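PDB 2QVP: uncharacterized protein, which probably acts as a zinc-dependent hydrolase of the peptidase M14 (metallocarboxypeptidase) family, although its substrate has not been established. Local coordinates for residues T9-S14 / C19-I24. Numbering follows the deposited sequence.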
ATOM      1  N   THR A   9     -10.834 -13.045  12.492  1.00 37.07           N
ATOM      2  CA  THR A   9     -11.402 -11.671  12.472  1.00 36.55           C
ATOM      3  C   THR A   9     -10.672 -10.739  13.421  1.00 33.47           C
ATOM      4  O   THR A   9     -10.516 -11.069  14.604  1.00 35.66           O
ATOM      5  CB  THR A   9     -12.936 -11.648  12.746  1.00 36.09           C
ATOM      6  OG1 THR A   9     -13.599 -11.989  11.530  1.00 42.98           O
ATOM      7  CG2 THR A   9     -13.436 -10.258  13.183  1.00 35.12           C
ATOM      8  N   PHE A  10     -10.257  -9.574  12.896  1.00 28.61           N
ATOM      9  CA  PHE A  10      -9.542  -8.537  13.641  1.00 25.54           C
ATOM     10  C   PHE A  10     -10.216  -7.173  13.474  1.00 25.01           C
ATOM     11  O   PHE A  10     -10.345  -6.678  12.346  1.00 26.85           O
ATOM     12  CB  PHE A  10      -8.105  -8.421  13.153  1.00 25.17           C
ATOM     13  CG  PHE A  10      -7.259  -9.665  13.355  1.00 24.68           C
ATOM     14  CD1 PHE A  10      -7.240 -10.663  12.410  1.00 26.02           C
ATOM     15  CD2 PHE A  10      -6.450  -9.805  14.469  1.00 27.93           C
ATOM     16  CE1 PHE A  10      -6.453 -11.816  12.573  1.00 27.66           C
ATOM     17  CE2 PHE A  10      -5.648 -10.956  14.639  1.00 28.81           C
ATOM     18  CZ  PHE A  10      -5.660 -11.954  13.690  1.00 24.25           C
ATOM     19  N   VAL A  11     -10.608  -6.551  14.589  1.00 23.41           N
ATOM     20  CA  VAL A  11     -11.294  -5.260  14.596  1.00 23.13           C
ATOM     21  C   VAL A  11     -10.762  -4.376  15.705  1.00 23.36           C
ATOM     22  O   VAL A  11     -10.558  -4.837  16.820  1.00 26.90           O
ATOM     23  CB  VAL A  11     -12.818  -5.408  14.835  1.00 25.18           C
ATOM     24  CG1 VAL A  11     -13.526  -4.046  14.609  1.00 19.94           C
ATOM     25  CG2 VAL A  11     -13.412  -6.510  13.951  1.00 24.05           C
ATOM     26  N   TRP A  12     -10.493  -3.119  15.384  1.00 22.75           N
ATOM     27  CA  TRP A  12     -10.097  -2.133  16.351  1.00 23.09           C
ATOM     28  C   TRP A  12     -10.969  -0.869  16.211  1.00 23.39           C
ATOM     29  O   TRP A  12     -11.608  -0.633  15.194  1.00 22.13           O
ATOM     30  CB  TRP A  12      -8.635  -1.768  16.176  1.00 23.96           C
ATOM     31  CG  TRP A  12      -7.665  -2.905  16.245  1.00 24.26           C
ATOM     32  CD1 TRP A  12      -6.970  -3.319  17.348  1.00 23.06           C
ATOM     33  CD2 TRP A  12      -7.239  -3.748  15.165  1.00 23.99           C
ATOM     34  NE1 TRP A  12      -6.158  -4.362  17.030  1.00 22.12           N
ATOM     35  CE2 TRP A  12      -6.301  -4.659  15.699  1.00 25.38           C
ATOM     36  CE3 TRP A  12      -7.538  -3.809  13.793  1.00 25.38           C
ATOM     37  CZ2 TRP A  12      -5.658  -5.619  14.911  1.00 23.59           C
ATOM     38  CZ3 TRP A  12      -6.918  -4.781  13.012  1.00 20.31           C
ATOM     39  CH2 TRP A  12      -5.989  -5.671  13.577  1.00 23.17           C
ATOM     40  N   ARG A  13     -10.966  -0.069  17.269  1.00 26.47           N
ATOM     41  CA  ARG A  13     -11.669   1.205  17.331  1.00 24.16           C
ATOM     42  C   ARG A  13     -10.629   2.252  17.002  1.00 22.82           C
ATOM     43  O   ARG A  13      -9.508   2.172  17.512  1.00 24.29           O
ATOM     44  CB  ARG A  13     -12.251   1.390  18.753  1.00 26.12           C
ATOM     45  CG  ARG A  13     -12.618   2.813  19.228  1.00 29.13           C
ATOM     46  CD  ARG A  13     -13.802   3.449  18.496  1.00 31.00           C
ATOM     47  NE  ARG A  13     -14.028   4.837  18.937  1.00 31.53           N
ATOM     48  CZ  ARG A  13     -15.057   5.624  18.569  1.00 30.23           C
ATOM     49  NH1 ARG A  13     -16.023   5.184  17.758  1.00 32.22           N
ATOM     50  NH2 ARG A  13     -15.134   6.880  19.028  1.00 33.15           N
ATOM     51  N   SER A  14     -10.978   3.204  16.140  1.00 20.96           N
ATOM     52  CA  SER A  14     -10.131   4.341  15.842  1.00 17.81           C
ATOM     53  C   SER A  14     -10.783   5.558  16.441  1.00 19.49           C
ATOM     54  O   SER A  14     -11.980   5.753  16.238  1.00 19.81           O
ATOM     55  CB  SER A  14     -10.023   4.610  14.342  1.00 15.49           C
ATOM     56  OG  SER A  14      -9.344   5.849  14.087  1.00 16.57           O
ATOM     57  N   CYS A  19     -14.662   5.374  14.762  1.00 17.01           N
ATOM     58  CA  CYS A  19     -15.397   4.258  14.186  1.00 14.43           C
ATOM     59  C   CYS A  19     -14.603   2.984  14.318  1.00 12.43           C
ATOM     60  O   CYS A  19     -13.467   2.997  14.752  1.00 11.48           O
ATOM     61  CB  CYS A  19     -15.703   4.536  12.694  1.00 13.70           C
ATOM     62  SG  CYS A  19     -14.250   4.587  11.605  1.00 12.66           S
ATOM     63  N   GLN A  20     -15.232   1.872  13.961  1.00 14.02           N
ATOM     64  CA  GLN A  20     -14.584   0.569  13.956  1.00 13.67           C
ATOM     65  C   GLN A  20     -13.764   0.492  12.688  1.00 12.00           C
ATOM     66  O   GLN A  20     -14.107   1.114  11.688  1.00 16.08           O
ATOM     67  CB  GLN A  20     -15.612  -0.571  14.030  1.00 13.15           C
ATOM     68  CG  GLN A  20     -16.450  -0.535  15.293  1.00 13.86           C
ATOM     69  CD  GLN A  20     -15.617  -0.718  16.547  1.00 13.45           C
ATOM     70  OE1 GLN A  20     -15.260   0.255  17.208  1.00 19.90           O
ATOM     71  NE2 GLN A  20     -15.243  -1.955  16.837  1.00 14.75           N
ATOM     72  N   SER A  21     -12.669  -0.264  12.745  1.00 10.82           N
ATOM     73  CA  SER A  21     -11.738  -0.387  11.630  1.00 10.04           C
ATOM     74  C   SER A  21     -12.322  -1.106  10.429  1.00  9.25           C
ATOM     75  O   SER A  21     -11.769  -1.037   9.353  1.00  7.04           O
ATOM     76  CB  SER A  21     -10.470  -1.087  12.086  1.00  8.46           C
ATOM     77  OG  SER A  21     -10.759  -2.364  12.620  1.00 13.18           O
ATOM     78  N   THR A  22     -13.387  -1.866  10.638  1.00 10.06           N
ATOM     79  CA  THR A  22     -14.067  -2.541   9.580  1.00 12.82           C
ATOM     80  C   THR A  22     -15.213  -1.692   8.995  1.00 13.21           C
ATOM     81  O   THR A  22     -15.944  -2.187   8.130  1.00 12.97           O
ATOM     82  CB  THR A  22     -14.658  -3.853  10.119  1.00 13.26           C
ATOM     83  OG1 THR A  22     -15.527  -3.564  11.218  1.00 13.79           O
ATOM     84  CG2 THR A  22     -13.551  -4.832  10.564  1.00  9.88           C
ATOM     85  N   ASP A  23     -15.396  -0.444   9.465  1.00 14.82           N
ATOM     86  CA  ASP A  23     -16.498   0.419   9.002  1.00 13.51           C
ATOM     87  C   ASP A  23     -16.214   0.920   7.568  1.00 13.51           C
ATOM     88  O   ASP A  23     -15.785   2.063   7.341  1.00 10.87           O
ATOM     89  CB  ASP A  23     -16.743   1.576   9.989  1.00 15.13           C
ATOM     90  CG  ASP A  23     -18.111   2.232   9.810  1.00 15.88           C
ATOM     91  OD1 ASP A  23     -18.785   2.018   8.764  1.00  7.45           O
ATOM     92  OD2 ASP A  23     -18.514   2.944  10.745  1.00 18.45           O
ATOM     93  N   ILE A  24     -16.517   0.036   6.613  1.00 14.63           N
ATOM     94  CA  ILE A  24     -16.254   0.274   5.192  1.00 13.76           C
ATOM     95  C   ILE A  24     -17.144   1.384   4.606  1.00 12.77           C
ATOM     96  O   ILE A  24     -16.695   2.103   3.705  1.00 11.53           O
ATOM     97  CB  ILE A  24     -16.327  -1.042   4.364  1.00 11.66           C
ATOM     98  CG1 ILE A  24     -15.613  -0.855   3.022  1.00 17.53           C
ATOM     99  CG2 ILE A  24     -17.786  -1.518   4.225  1.00  9.08           C
ATOM    100  CD1 ILE A  24     -15.475  -2.116   2.173  1.00 10.59           C
TER
HETATM  101  O   HOH W   1      -9.982  -4.454  11.092  1.00 15.59           O
HETATM  102  O   HOH W   2     -17.344   2.495  16.991  1.00 31.31           O
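Trp12 and Ser21 meet where a short antiparallel beta hairpin, strands 13-14 and 19-20, gives way to a turn. Ser14 N donates to Cys19 O in a nearly straight bond of 2.9 Å and Cys19 N returns a bond to Ser14 O, making this the hydrogen-bonded pair; Arg13 and Gln20 form the adjoining non-hydrogen-bonded pair. Ser21 N then reaches Trp12 O at 2.7 Å, a bond bent to 142°. Gln20 to Asp23 fold into a type I turn that leads into helix 24-38, and the next acceptor comes from a side chain: with chi1 at 58°, Ser21 OG sits between its own N and carbonyl carbon, where Trp12 N meets it at 2.9 Å, almost in line. Ser21 OG also lies at the edge of the Trp12 indole, near its plane, 3.7 Å from Trp12 CE3, and shares a water with Phe10 O. This inner side is the tight one: Leu252 of helix 252-270 covers Trp12, Ser14 and Ser21, and Asp253 binds the hydroxyl of Ser14. With its side chain about 12 Å from that of Glu245, the predicted proton donor/acceptor, Trp12 packs near, not in, the probable active site. An alanine in place of Ser21 would probably leave Trp12 N and the bridging water without the oxygen they share.

The outer face is looser. Val11 CG1 rests 3.5 Å from Gln20 NE2, while Gln20, bent at chi2, crosses Arg13 at about a right angle, with amide and guanidinium planes nearly coplanar, 26° apart. A water links Gln20 OE1 to Arg13 NH1. The chemistry implies a hairpin fastened by largely buried backbone and hydroxyl bonds, with an exposed face where Arg13 and Gln20 meet through that water.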